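Local structure of uncharacterized protein (Staphylococcus aureus subsp. aureus, 3H04) at residues Tyr18-Ala23 with Asp61-Ser66; Gly30-Ile35 with Phe99-Ser104; Leu56-Asp61 with Ile261-Val266. The protein is of unknown function but has an alpha/beta-hydrolase fold and is probably a serine hydrolase, perhaps an esterase. All coordinates share one frame; numbering follows the deposited sequence.

Contact 1: Tyr18-Ala23 with Asp61-Ser66; sequences YTIIKA and DLIQLS
Lys22 and Asp61 lie side by side at one end of an antiparallel strand pair. The lysine chain folds at each of its outer torsions, which brings NZ back to Asp61 OD2 at 3.0 Å on its syn side in a salt bridge. The backbone N of Ala23 reaches Asp61 OD1 at 2.9 Å from above the carboxylate plane; Thr28 OG1 also bonds to OD1 and Tyr93 OH to OD2, so each carboxylate oxygen has at least two partners. Further along, Ile21 and Leu62 form a hydrogen-bonded pair, Ile21 N to Leu62 O being 2.8 Å and nearly straight (172°). On the face of Ile20 and Ile63 the two CG1 atoms pack alongside each other at 3.8 Å. Ile63 CG2, placed anti to the backbone N, comes within 3.6 Å of Tyr18 CD1, while the phenol OH goes on to Gln92. On the reverse face Thr19 OG1 rests on Gln64 CB at 3.5 Å, and the extended glutamine places OE1 3.2 Å from Ile21 CD1 and bonds through NE2 to Ala45 O. Helix 75-91 packs on the Ile63 face and helix 50-56 on the Gln64 face; strand 4-9 flanks 15-21, and strand 30-35 flanks 60-65.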
ATOM      1  N   TYR A  18      13.281  -7.134   3.984  1.00 16.46           N
ATOM      2  CA  TYR A  18      12.325  -7.569   2.998  1.00 17.19           C
ATOM      3  C   TYR A  18      12.491  -9.062   2.782  1.00 17.82           C
ATOM      4  O   TYR A  18      13.566  -9.601   3.067  1.00 17.45           O
ATOM      5  CB  TYR A  18      12.368  -6.762   1.698  1.00 16.60           C
ATOM      6  CG  TYR A  18      13.594  -6.895   0.841  1.00 18.93           C
ATOM      7  CD1 TYR A  18      13.685  -7.891  -0.133  1.00 17.65           C
ATOM      8  CD2 TYR A  18      14.667  -6.011   0.989  1.00 21.59           C
ATOM      9  CE1 TYR A  18      14.812  -8.009  -0.947  1.00 18.24           C
ATOM     10  CE2 TYR A  18      15.803  -6.136   0.190  1.00 24.19           C
ATOM     11  CZ  TYR A  18      15.842  -7.127  -0.778  1.00 20.83           C
ATOM     12  OH  TYR A  18      16.926  -7.197  -1.566  1.00 26.26           O
ATOM     13  N   THR A  19      11.391  -9.707   2.393  1.00 18.30           N
ATOM     14  CA  THR A  19      11.319 -11.134   2.099  1.00 19.72           C
ATOM     15  C   THR A  19      10.944 -11.364   0.646  1.00 19.65           C
ATOM     16  O   THR A  19      10.131 -10.631   0.047  1.00 20.35           O
ATOM     17  CB  THR A  19      10.282 -11.889   2.959  1.00 19.84           C
ATOM     18  OG1 THR A  19       8.959 -11.421   2.614  1.00 26.02           O
ATOM     19  CG2 THR A  19      10.526 -11.640   4.429  1.00 21.22           C
ATOM     20  N   ILE A  20      11.564 -12.375   0.062  1.00 19.01           N
ATOM     21  CA  ILE A  20      11.239 -12.808  -1.276  1.00 18.52           C
ATOM     22  C   ILE A  20      10.725 -14.223  -1.157  1.00 19.95           C
ATOM     23  O   ILE A  20      11.405 -15.097  -0.585  1.00 17.53           O
ATOM     24  CB  ILE A  20      12.474 -12.805  -2.214  1.00 19.56           C
ATOM     25  CG1 ILE A  20      13.072 -11.390  -2.305  1.00 18.17           C
ATOM     26  CG2 ILE A  20      12.121 -13.402  -3.620  1.00 19.27           C
ATOM     27  CD1 ILE A  20      14.082 -11.238  -3.436  1.00 15.92           C
ATOM     28  N   ILE A  21       9.525 -14.449  -1.694  1.00 20.08           N
ATOM     29  CA  ILE A  21       9.007 -15.791  -1.887  1.00 21.85           C
ATOM     30  C   ILE A  21       9.114 -16.081  -3.369  1.00 23.00           C
ATOM     31  O   ILE A  21       8.547 -15.328  -4.178  1.00 22.60           O
ATOM     32  CB  ILE A  21       7.509 -15.885  -1.489  1.00 21.10           C
ATOM     33  CG1 ILE A  21       7.341 -15.753   0.025  1.00 21.86           C
ATOM     34  CG2 ILE A  21       6.898 -17.250  -2.023  1.00 21.49           C
ATOM     35  CD1 ILE A  21       6.022 -15.153   0.458  1.00 20.89           C
ATOM     36  N   LYS A  22       9.811 -17.167  -3.725  1.00 24.26           N
ATOM     37  CA  LYS A  22      10.080 -17.511  -5.129  1.00 24.67           C
ATOM     38  C   LYS A  22       8.891 -18.111  -5.867  1.00 24.47           C
ATOM     39  O   LYS A  22       8.066 -18.813  -5.271  1.00 24.87           O
ATOM     40  CB  LYS A  22      11.243 -18.513  -5.239  1.00 25.06           C
ATOM     41  CG  LYS A  22      12.582 -18.035  -4.709  1.00 27.45           C
ATOM     42  CD  LYS A  22      13.145 -16.801  -5.447  1.00 30.30           C
ATOM     43  CE  LYS A  22      13.886 -17.143  -6.732  1.00 31.42           C
ATOM     44  NZ  LYS A  22      12.978 -16.959  -7.915  1.00 34.71           N
ATOM     45  N   ALA A  23       8.818 -17.824  -7.169  1.00 23.99           N
ATOM     46  CA  ALA A  23       7.838 -18.466  -8.067  1.00 24.23           C
ATOM     47  C   ALA A  23       7.930 -19.989  -7.963  1.00 25.08           C
ATOM     48  O   ALA A  23       9.017 -20.518  -8.037  1.00 24.11           O
ATOM     49  CB  ALA A  23       8.077 -18.034  -9.487  1.00 22.45           C
ATOM     50  N   ASP A  61       7.584 -13.960  -8.640  1.00 18.70           N
ATOM     51  CA  ASP A  61       8.173 -13.775  -7.297  1.00 18.64           C
ATOM     52  C   ASP A  61       7.381 -12.699  -6.584  1.00 18.82           C
ATOM     53  O   ASP A  61       6.907 -11.750  -7.232  1.00 18.88           O
ATOM     54  CB  ASP A  61       9.638 -13.324  -7.375  1.00 18.91           C
ATOM     55  CG  ASP A  61      10.574 -14.432  -7.863  1.00 20.95           C
ATOM     56  OD1 ASP A  61      10.083 -15.495  -8.311  1.00 23.02           O
ATOM     57  OD2 ASP A  61      11.793 -14.204  -7.792  1.00 21.07           O
ATOM     58  N   LEU A  62       7.243 -12.860  -5.265  1.00 17.83           N
ATOM     59  CA  LEU A  62       6.538 -11.932  -4.404  1.00 19.04           C
ATOM     60  C   LEU A  62       7.530 -11.397  -3.375  1.00 17.85           C
ATOM     61  O   LEU A  62       8.117 -12.168  -2.643  1.00 17.78           O
ATOM     62  CB  LEU A  62       5.353 -12.605  -3.691  1.00 17.74           C
ATOM     63  CG  LEU A  62       4.515 -11.642  -2.842  1.00 20.02           C
ATOM     64  CD1 LEU A  62       3.884 -10.574  -3.744  1.00 19.14           C
ATOM     65  CD2 LEU A  62       3.445 -12.427  -2.087  1.00 21.75           C
ATOM     66  N   ILE A  63       7.730 -10.085  -3.362  1.00 17.71           N
ATOM     67  CA  ILE A  63       8.697  -9.466  -2.455  1.00 16.98           C
ATOM     68  C   ILE A  63       7.975  -8.548  -1.478  1.00 17.10           C
ATOM     69  O   ILE A  63       7.381  -7.579  -1.901  1.00 17.00           O
ATOM     70  CB  ILE A  63       9.727  -8.681  -3.228  1.00 16.32           C
ATOM     71  CG1 ILE A  63      10.358  -9.563  -4.296  1.00 16.45           C
ATOM     72  CG2 ILE A  63      10.821  -8.164  -2.251  1.00 19.16           C
ATOM     73  CD1 ILE A  63       9.851  -9.405  -5.725  1.00 15.45           C
ATOM     74  N   GLN A  64       8.008  -8.845  -0.187  1.00 15.88           N
ATOM     75  CA  GLN A  64       7.226  -8.079   0.776  1.00 17.56           C
ATOM     76  C   GLN A  64       8.097  -7.032   1.456  1.00 17.60           C
ATOM     77  O   GLN A  64       8.993  -7.391   2.230  1.00 15.20           O
ATOM     78  CB  GLN A  64       6.545  -9.068   1.726  1.00 17.68           C
ATOM     79  CG  GLN A  64       5.707  -9.973   0.856  1.00 24.01           C
ATOM     80  CD  GLN A  64       4.921 -11.012   1.555  1.00 28.52           C
ATOM     81  OE1 GLN A  64       5.172 -12.191   1.331  1.00 32.11           O
ATOM     82  NE2 GLN A  64       3.896 -10.610   2.324  1.00 30.82           N
ATOM     83  N   LEU A  65       7.920  -5.762   1.121  1.00 16.78           N
ATOM     84  CA  LEU A  65       8.854  -4.764   1.638  1.00 19.01           C
ATOM     85  C   LEU A  65       8.402  -4.109   2.903  1.00 16.84           C
ATOM     86  O   LEU A  65       7.251  -4.185   3.265  1.00 17.31           O
ATOM     87  CB  LEU A  65       9.270  -3.683   0.610  1.00 20.37           C
ATOM     88  CG  LEU A  65       8.388  -2.590   0.083  1.00 20.38           C
ATOM     89  CD1 LEU A  65       8.003  -1.552   1.100  1.00 17.42           C
ATOM     90  CD2 LEU A  65       9.134  -1.924  -1.191  1.00 17.10           C
ATOM     91  N   SER A  66       9.344  -3.484   3.591  1.00 18.03           N
ATOM     92  CA  SER A  66       9.051  -2.793   4.843  1.00 18.53           C
ATOM     93  C   SER A  66       9.455  -1.339   4.754  1.00 17.89           C
ATOM     94  O   SER A  66      10.318  -0.970   3.935  1.00 18.00           O
ATOM     95  CB  SER A  66       9.763  -3.497   5.991  1.00 19.90           C
ATOM     96  OG  SER A  66       9.173  -4.808   6.135  1.00 23.80           O
TER

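Contact 2: Gly30-Ile35 with Phe99-Ser104; sequences GVIVYI and FTFGRS
Tyr34 and Phe101 meet on one face of a parallel strand pair, their rings oblique at 55° with centroids 5.2 Å apart. Tyr34 CD1 sits over one face of the Phe101 ring, 3.5 Å from CD2. With CG anti to the backbone N, the tyrosine ring extends along the sheet and brings its OH to Arg103, whose NE donates to Tyr34 OH at 3.0 Å; the bond is bent (137°) and the hydroxyl lies somewhat out of the guanidinium plane. Beside them, Ile32 CG2 packs against Phe101 CB at 3.5 Å. The backbones that carry these side chains are joined by a regular parallel ladder, from Phe99 N on Val31 O at 2.8 Å to Ile35 N on Phe101 O at 2.8 Å, ending in a longer bond of 3.3 Å from Arg103 N to Ile35 O. These are central strands of the alpha/beta-hydrolase sheet. Strand 98-103 leads into Ser104, the probable nucleophile of a GxSxG elbow, held in a strained backbone conformation with positive phi just before helix 105-116; its OG bonds to His248 NE2. Farther out, Asp47 accepts a hydrogen bond from Tyr34 OH, and Asp251 forms a salt bridge with Arg103 NH1, fixing both partners of the tyrosine-arginine pair. Phe125 meets the Phe101 ring edge-to-face, and Tyr262 of helix 256-273 also touches Phe101. Helix 105-116 packs on the other face, against Ile35 and Thr100.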
ATOM      1  N   GLY A  30       7.938 -12.674 -13.579  1.00 24.49           N
ATOM      2  CA  GLY A  30       8.040 -11.306 -13.076  1.00 23.57           C
ATOM      3  C   GLY A  30       8.148 -11.215 -11.556  1.00 22.40           C
ATOM      4  O   GLY A  30       8.056 -12.203 -10.847  1.00 22.48           O
ATOM      5  N   VAL A  31       8.335 -10.001 -11.070  1.00 21.17           N
ATOM      6  CA  VAL A  31       8.461  -9.757  -9.658  1.00 21.63           C
ATOM      7  C   VAL A  31       7.341  -8.802  -9.275  1.00 20.30           C
ATOM      8  O   VAL A  31       7.120  -7.769  -9.939  1.00 19.54           O
ATOM      9  CB  VAL A  31       9.861  -9.164  -9.323  1.00 21.41           C
ATOM     10  CG1 VAL A  31      10.170  -7.996 -10.215  1.00 25.69           C
ATOM     11  CG2 VAL A  31       9.940  -8.671  -7.878  1.00 27.69           C
ATOM     12  N   ILE A  32       6.635  -9.190  -8.222  1.00 18.82           N
ATOM     13  CA  ILE A  32       5.578  -8.397  -7.633  1.00 17.53           C
ATOM     14  C   ILE A  32       6.144  -7.851  -6.315  1.00 16.40           C
ATOM     15  O   ILE A  32       6.367  -8.611  -5.379  1.00 14.76           O
ATOM     16  CB  ILE A  32       4.347  -9.254  -7.324  1.00 15.81           C
ATOM     17  CG1 ILE A  32       3.820  -9.935  -8.586  1.00 18.21           C
ATOM     18  CG2 ILE A  32       3.226  -8.356  -6.670  1.00 17.64           C
ATOM     19  CD1 ILE A  32       2.894 -11.123  -8.307  1.00 18.94           C
ATOM     20  N   VAL A  33       6.310  -6.540  -6.243  1.00 15.98           N
ATOM     21  CA  VAL A  33       6.714  -5.873  -5.011  1.00 15.69           C
ATOM     22  C   VAL A  33       5.496  -5.465  -4.210  1.00 15.31           C
ATOM     23  O   VAL A  33       4.756  -4.566  -4.611  1.00 15.01           O
ATOM     24  CB  VAL A  33       7.563  -4.609  -5.303  1.00 15.32           C
ATOM     25  CG1 VAL A  33       8.039  -3.969  -3.961  1.00 16.27           C
ATOM     26  CG2 VAL A  33       8.763  -4.965  -6.265  1.00 14.93           C
ATOM     27  N   TYR A  34       5.320  -6.110  -3.057  1.00 15.00           N
ATOM     28  CA  TYR A  34       4.121  -5.972  -2.259  1.00 14.51           C
ATOM     29  C   TYR A  34       4.316  -4.962  -1.127  1.00 15.37           C
ATOM     30  O   TYR A  34       5.277  -5.062  -0.376  1.00 13.42           O
ATOM     31  CB  TYR A  34       3.673  -7.313  -1.694  1.00 14.52           C
ATOM     32  CG  TYR A  34       2.571  -7.155  -0.677  1.00 16.81           C
ATOM     33  CD1 TYR A  34       1.297  -6.775  -1.071  1.00 18.63           C
ATOM     34  CD2 TYR A  34       2.809  -7.363   0.692  1.00 16.25           C
ATOM     35  CE1 TYR A  34       0.295  -6.571  -0.159  1.00 17.71           C
ATOM     36  CE2 TYR A  34       1.813  -7.182   1.604  1.00 14.90           C
ATOM     37  CZ  TYR A  34       0.536  -6.800   1.175  1.00 17.62           C
ATOM     38  OH  TYR A  34      -0.488  -6.579   2.071  1.00 15.37           O
ATOM     39  N   ILE A  35       3.372  -4.010  -1.019  1.00 15.47           N
ATOM     40  CA  ILE A  35       3.420  -2.994   0.009  1.00 16.03           C
ATOM     41  C   ILE A  35       2.133  -3.063   0.809  1.00 16.39           C
ATOM     42  O   ILE A  35       1.005  -2.816   0.278  1.00 16.24           O
ATOM     43  CB  ILE A  35       3.664  -1.592  -0.590  1.00 16.45           C
ATOM     44  CG1 ILE A  35       4.834  -1.629  -1.573  1.00 17.40           C
ATOM     45  CG2 ILE A  35       3.868  -0.569   0.546  1.00 15.09           C
ATOM     46  CD1 ILE A  35       5.338  -0.289  -2.026  1.00 16.71           C
ATOM     47  N   PHE A  99       6.289  -5.348 -10.966  1.00 15.90           N
ATOM     48  CA  PHE A  99       5.022  -4.759 -10.606  1.00 15.57           C
ATOM     49  C   PHE A  99       4.995  -4.321  -9.136  1.00 15.52           C
ATOM     50  O   PHE A  99       5.661  -4.928  -8.281  1.00 15.32           O
ATOM     51  CB  PHE A  99       3.920  -5.802 -10.817  1.00 15.33           C
ATOM     52  CG  PHE A  99       3.920  -6.393 -12.211  1.00 16.65           C
ATOM     53  CD1 PHE A  99       3.236  -5.770 -13.222  1.00 14.46           C
ATOM     54  CD2 PHE A  99       4.656  -7.537 -12.504  1.00 16.26           C
ATOM     55  CE1 PHE A  99       3.246  -6.287 -14.508  1.00 17.85           C
ATOM     56  CE2 PHE A  99       4.677  -8.037 -13.757  1.00 18.38           C
ATOM     57  CZ  PHE A  99       3.957  -7.430 -14.758  1.00 17.21           C
ATOM     58  N   THR A 100       4.160  -3.331  -8.847  1.00 14.55           N
ATOM     59  CA  THR A 100       3.865  -2.957  -7.453  1.00 14.59           C
ATOM     60  C   THR A 100       2.432  -3.371  -7.142  1.00 15.04           C
ATOM     61  O   THR A 100       1.524  -3.277  -7.989  1.00 17.11           O
ATOM     62  CB  THR A 100       4.131  -1.482  -7.168  1.00 13.38           C
ATOM     63  OG1 THR A 100       3.378  -0.634  -8.069  1.00 14.12           O
ATOM     64  CG2 THR A 100       5.670  -1.178  -7.320  1.00 12.38           C
ATOM     65  N   PHE A 101       2.247  -3.903  -5.949  1.00 14.68           N
ATOM     66  CA  PHE A 101       0.967  -4.404  -5.478  1.00 14.08           C
ATOM     67  C   PHE A 101       0.856  -3.840  -4.097  1.00 14.77           C
ATOM     68  O   PHE A 101       1.686  -4.180  -3.255  1.00 15.22           O
ATOM     69  CB  PHE A 101       0.950  -5.937  -5.468  1.00 14.30           C
ATOM     70  CG  PHE A 101      -0.223  -6.534  -4.726  1.00 15.34           C
ATOM     71  CD1 PHE A 101      -1.408  -5.840  -4.599  1.00 15.18           C
ATOM     72  CD2 PHE A 101      -0.116  -7.790  -4.142  1.00 15.19           C
ATOM     73  CE1 PHE A 101      -2.517  -6.390  -3.955  1.00 13.80           C
ATOM     74  CE2 PHE A 101      -1.200  -8.345  -3.446  1.00 19.77           C
ATOM     75  CZ  PHE A 101      -2.405  -7.663  -3.369  1.00 16.63           C
ATOM     76  N   GLY A 102      -0.107  -2.938  -3.881  1.00 14.12           N
ATOM     77  CA  GLY A 102      -0.399  -2.416  -2.548  1.00 15.07           C
ATOM     78  C   GLY A 102      -1.852  -2.575  -2.151  1.00 15.16           C
ATOM     79  O   GLY A 102      -2.766  -2.724  -3.001  1.00 15.32           O
ATOM     80  N   ARG A 103      -2.076  -2.566  -0.845  1.00 14.81           N
ATOM     81  CA  ARG A 103      -3.401  -2.548  -0.265  1.00 14.39           C
ATOM     82  C   ARG A 103      -3.475  -1.324   0.583  1.00 15.95           C
ATOM     83  O   ARG A 103      -2.592  -1.068   1.413  1.00 14.68           O
ATOM     84  CB  ARG A 103      -3.700  -3.818   0.544  1.00 15.29           C
ATOM     85  CG  ARG A 103      -3.519  -5.071  -0.329  1.00 12.80           C
ATOM     86  CD  ARG A 103      -4.059  -6.335   0.215  1.00 14.32           C
ATOM     87  NE  ARG A 103      -3.457  -6.706   1.509  1.00 16.72           N
ATOM     88  CZ  ARG A 103      -3.901  -7.682   2.314  1.00 19.62           C
ATOM     89  NH1 ARG A 103      -4.963  -8.401   2.000  1.00 19.46           N
ATOM     90  NH2 ARG A 103      -3.261  -7.950   3.443  1.00 19.92           N
ATOM     91  N   SER A 104      -4.564  -0.587   0.395  1.00 16.52           N
ATOM     92  CA  SER A 104      -4.876   0.588   1.174  1.00 17.02           C
ATOM     93  C   SER A 104      -3.732   1.617   0.954  1.00 16.08           C
ATOM     94  O   SER A 104      -3.401   1.947  -0.181  1.00 15.15           O
ATOM     95  CB  SER A 104      -5.152   0.194   2.645  1.00 18.11           C
ATOM     96  OG  SER A 104      -5.873   1.227   3.274  1.00 23.58           O
TER

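Contact 3: Leu56-Asp61 with Ile261-Val266; sequences LTEHYD and IYRKVV
Leu56 lays its two methyls against different side chains of helix 256-273. CD2 is 4.0 Å from Val265 CG1 and 4.2 Å from Val266 CG2, whereas CD1 approaches the edge of the Tyr262 ring, near its plane, at 4.2 Å from CE2. With CG anti to the carbonyl carbon (chi1 -68°) and the chain extended at chi2, the leucine's branched end is carried to the helix. No hydrogen bond joins the two segments, so the centre rests on these apolar contacts. Tyr262 is fixed from beyond them: its ring stacks on Tyr52, meets Phe125 edge-to-face, and its OH bonds to Asp251. Tyr60 approaches farther along the helix; its OH passes 4.5 Å from Val266 O and hydrogen-bonds to Asn270 and Thr273 on later turns. At the solvent-facing edge, Glu58 OE2 lies 4.2 Å from Arg263 NH1, near the edge of the guanidinium. The carboxylate and guanidinium planes stand 78° apart, and the distance is beyond a salt bridge, leaving at most a long-range attraction. Here the C-terminal helix of an alpha/beta-hydrolase fold lies against the end of helix 50-56 and the turn leading into strand 60-65.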
ATOM      1  N   LEU A  56      -0.393 -15.837  -6.290  1.00 21.30           N
ATOM      2  CA  LEU A  56       0.474 -14.832  -6.857  1.00 21.24           C
ATOM      3  C   LEU A  56       1.823 -15.483  -7.231  1.00 22.02           C
ATOM      4  O   LEU A  56       2.389 -15.148  -8.266  1.00 22.54           O
ATOM      5  CB  LEU A  56       0.658 -13.654  -5.882  1.00 21.64           C
ATOM      6  CG  LEU A  56      -0.555 -12.734  -5.572  1.00 20.72           C
ATOM      7  CD1 LEU A  56      -0.197 -11.679  -4.519  1.00 23.15           C
ATOM      8  CD2 LEU A  56      -1.066 -12.080  -6.840  1.00 22.53           C
ATOM      9  N   THR A  57       2.308 -16.434  -6.438  1.00 21.69           N
ATOM     10  CA  THR A  57       3.672 -16.946  -6.634  1.00 21.75           C
ATOM     11  C   THR A  57       3.766 -18.199  -7.505  1.00 23.01           C
ATOM     12  O   THR A  57       4.832 -18.789  -7.621  1.00 22.35           O
ATOM     13  CB  THR A  57       4.388 -17.189  -5.294  1.00 22.47           C
ATOM     14  OG1 THR A  57       3.700 -18.192  -4.533  1.00 20.17           O
ATOM     15  CG2 THR A  57       4.458 -15.875  -4.491  1.00 20.97           C
ATOM     16  N   GLU A  58       2.666 -18.609  -8.128  1.00 23.82           N
ATOM     17  CA  GLU A  58       2.728 -19.729  -9.054  1.00 24.49           C
ATOM     18  C   GLU A  58       3.782 -19.477 -10.102  1.00 23.52           C
ATOM     19  O   GLU A  58       4.590 -20.357 -10.406  1.00 23.16           O
ATOM     20  CB  GLU A  58       1.400 -19.935  -9.761  1.00 26.01           C
ATOM     21  CG  GLU A  58       0.298 -20.488  -8.875  1.00 30.65           C
ATOM     22  CD  GLU A  58      -0.899 -20.995  -9.681  1.00 35.45           C
ATOM     23  OE1 GLU A  58      -0.703 -21.598 -10.765  1.00 39.32           O
ATOM     24  OE2 GLU A  58      -2.040 -20.766  -9.213  1.00 40.39           O
ATOM     25  N   HIS A  59       3.754 -18.269 -10.664  1.00 22.81           N
ATOM     26  CA  HIS A  59       4.663 -17.893 -11.742  1.00 22.64           C
ATOM     27  C   HIS A  59       5.400 -16.571 -11.538  1.00 21.82           C
ATOM     28  O   HIS A  59       6.247 -16.215 -12.359  1.00 21.37           O
ATOM     29  CB  HIS A  59       3.911 -17.931 -13.064  1.00 23.48           C
ATOM     30  CG  HIS A  59       3.492 -19.314 -13.464  1.00 25.38           C
ATOM     31  ND1 HIS A  59       2.188 -19.644 -13.771  1.00 26.33           N
ATOM     32  CD2 HIS A  59       4.206 -20.465 -13.563  1.00 26.30           C
ATOM     33  CE1 HIS A  59       2.120 -20.934 -14.068  1.00 27.41           C
ATOM     34  NE2 HIS A  59       3.331 -21.456 -13.942  1.00 27.52           N
ATOM     35  N   TYR A  60       5.110 -15.877 -10.432  1.00 19.91           N
ATOM     36  CA  TYR A  60       5.737 -14.603 -10.103  1.00 19.19           C
ATOM     37  C   TYR A  60       6.488 -14.702  -8.776  1.00 19.20           C
ATOM     38  O   TYR A  60       6.092 -15.455  -7.879  1.00 18.46           O
ATOM     39  CB  TYR A  60       4.675 -13.485 -10.060  1.00 18.74           C
ATOM     40  CG  TYR A  60       4.052 -13.283 -11.419  1.00 19.32           C
ATOM     41  CD1 TYR A  60       4.649 -12.452 -12.369  1.00 23.87           C
ATOM     42  CD2 TYR A  60       2.925 -13.979 -11.795  1.00 20.60           C
ATOM     43  CE1 TYR A  60       4.115 -12.301 -13.640  1.00 22.01           C
ATOM     44  CE2 TYR A  60       2.384 -13.820 -13.031  1.00 19.63           C
ATOM     45  CZ  TYR A  60       2.981 -12.989 -13.966  1.00 21.37           C
ATOM     46  OH  TYR A  60       2.430 -12.875 -15.233  1.00 20.11           O
ATOM     47  N   ASP A  61       7.584 -13.960  -8.640  1.00 18.70           N
ATOM     48  CA  ASP A  61       8.173 -13.775  -7.297  1.00 18.64           C
ATOM     49  C   ASP A  61       7.381 -12.699  -6.584  1.00 18.82           C
ATOM     50  O   ASP A  61       6.907 -11.750  -7.232  1.00 18.88           O
ATOM     51  CB  ASP A  61       9.638 -13.324  -7.375  1.00 18.91           C
ATOM     52  CG  ASP A  61      10.574 -14.432  -7.863  1.00 20.95           C
ATOM     53  OD1 ASP A  61      10.083 -15.495  -8.311  1.00 23.02           O
ATOM     54  OD2 ASP A  61      11.793 -14.204  -7.792  1.00 21.07           O
ATOM     55  N   ILE A 261     -10.916 -12.501  -7.478  1.00 17.18           N
ATOM     56  CA  ILE A 261     -10.214 -11.251  -7.755  1.00 17.56           C
ATOM     57  C   ILE A 261      -8.681 -11.433  -7.821  1.00 17.80           C
ATOM     58  O   ILE A 261      -8.052 -10.911  -8.714  1.00 17.02           O
ATOM     59  CB  ILE A 261     -10.646 -10.144  -6.745  1.00 17.65           C
ATOM     60  CG1 ILE A 261     -12.131  -9.786  -7.066  1.00 17.45           C
ATOM     61  CG2 ILE A 261      -9.697  -8.884  -6.841  1.00 17.66           C
ATOM     62  CD1 ILE A 261     -12.823  -8.804  -6.107  1.00 20.07           C
ATOM     63  N   TYR A 262      -8.106 -12.197  -6.910  1.00 17.51           N
ATOM     64  CA  TYR A 262      -6.675 -12.543  -6.972  1.00 18.58           C
ATOM     65  C   TYR A 262      -6.308 -13.301  -8.243  1.00 18.59           C
ATOM     66  O   TYR A 262      -5.257 -13.052  -8.816  1.00 18.86           O
ATOM     67  CB  TYR A 262      -6.176 -13.321  -5.710  1.00 18.54           C
ATOM     68  CG  TYR A 262      -5.812 -12.401  -4.565  1.00 16.47           C
ATOM     69  CD1 TYR A 262      -6.762 -12.007  -3.621  1.00 19.82           C
ATOM     70  CD2 TYR A 262      -4.536 -11.868  -4.459  1.00 16.93           C
ATOM     71  CE1 TYR A 262      -6.426 -11.113  -2.591  1.00 15.10           C
ATOM     72  CE2 TYR A 262      -4.173 -10.971  -3.430  1.00 20.29           C
ATOM     73  CZ  TYR A 262      -5.144 -10.595  -2.494  1.00 17.23           C
ATOM     74  OH  TYR A 262      -4.839  -9.720  -1.487  1.00 18.30           O
ATOM     75  N   ARG A 263      -7.164 -14.224  -8.676  1.00 19.02           N
ATOM     76  CA  ARG A 263      -6.938 -14.905  -9.950  1.00 19.10           C
ATOM     77  C   ARG A 263      -7.020 -13.938 -11.124  1.00 19.31           C
ATOM     78  O   ARG A 263      -6.217 -14.031 -12.016  1.00 19.13           O
ATOM     79  CB  ARG A 263      -7.912 -16.050 -10.155  1.00 19.78           C
ATOM     80  CG  ARG A 263      -7.578 -17.228  -9.263  1.00 20.65           C
ATOM     81  CD  ARG A 263      -8.453 -18.403  -9.610  1.00 23.71           C
ATOM     82  NE  ARG A 263      -8.361 -19.469  -8.616  1.00 24.79           N
ATOM     83  CZ  ARG A 263      -7.301 -20.259  -8.427  1.00 25.74           C
ATOM     84  NH1 ARG A 263      -6.188 -20.115  -9.138  1.00 25.38           N
ATOM     85  NH2 ARG A 263      -7.365 -21.219  -7.506  1.00 24.21           N
ATOM     86  N   LYS A 264      -7.930 -12.968 -11.062  1.00 18.61           N
ATOM     87  CA  LYS A 264      -7.983 -11.906 -12.060  1.00 19.42           C
ATOM     88  C   LYS A 264      -6.716 -11.021 -12.058  1.00 18.65           C
ATOM     89  O   LYS A 264      -6.305 -10.536 -13.100  1.00 18.73           O
ATOM     90  CB  LYS A 264      -9.199 -11.005 -11.839  1.00 18.59           C
ATOM     91  CG  LYS A 264     -10.536 -11.637 -12.062  1.00 21.77           C
ATOM     92  CD  LYS A 264     -11.599 -10.611 -11.784  1.00 23.80           C
ATOM     93  CE  LYS A 264     -12.967 -11.116 -12.139  1.00 25.93           C
ATOM     94  NZ  LYS A 264     -13.201 -10.881 -13.532  1.00 27.52           N
ATOM     95  N   VAL A 265      -6.106 -10.849 -10.891  1.00 18.14           N
ATOM     96  CA  VAL A 265      -4.858 -10.111 -10.803  1.00 17.93           C
ATOM     97  C   VAL A 265      -3.781 -10.805 -11.638  1.00 18.32           C
ATOM     98  O   VAL A 265      -3.111 -10.181 -12.474  1.00 17.41           O
ATOM     99  CB  VAL A 265      -4.399  -9.921  -9.344  1.00 18.29           C
ATOM    100  CG1 VAL A 265      -2.929  -9.528  -9.296  1.00 15.76           C
ATOM    101  CG2 VAL A 265      -5.275  -8.851  -8.663  1.00 17.59           C
ATOM    102  N   VAL A 266      -3.648 -12.109 -11.431  1.00 18.11           N
ATOM    103  CA  VAL A 266      -2.701 -12.926 -12.183  1.00 19.03           C
ATOM    104  C   VAL A 266      -2.932 -12.920 -13.716  1.00 18.91           C
ATOM    105  O   VAL A 266      -1.964 -12.916 -14.514  1.00 19.81           O
ATOM    106  CB  VAL A 266      -2.705 -14.352 -11.645  1.00 18.00           C
ATOM    107  CG1 VAL A 266      -1.926 -15.328 -12.598  1.00 20.78           C
ATOM    108  CG2 VAL A 266      -2.118 -14.349 -10.226  1.00 20.07           C
TER

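From the N terminus, strand 15-21 is followed in the chain by strand 30-35, but in the sheet strand 60-65 lies between them. Contact 1 therefore closes a loop that takes in strand 30-35 and helix 50-56, and contact 2 begins inside that loop and closes well after it, across helix 75-91, at strand 98-103. Contact 3 starts within both loops and closes only at the C-terminal helix 256-273, so every pair crosses and none nests. Asp61 belongs to contacts 1 and 3, and its backbone O lies 2.8 Å from Ile32 N of contact 2. Together they bind the N-terminal side of the sheet to its centre and to the last helix.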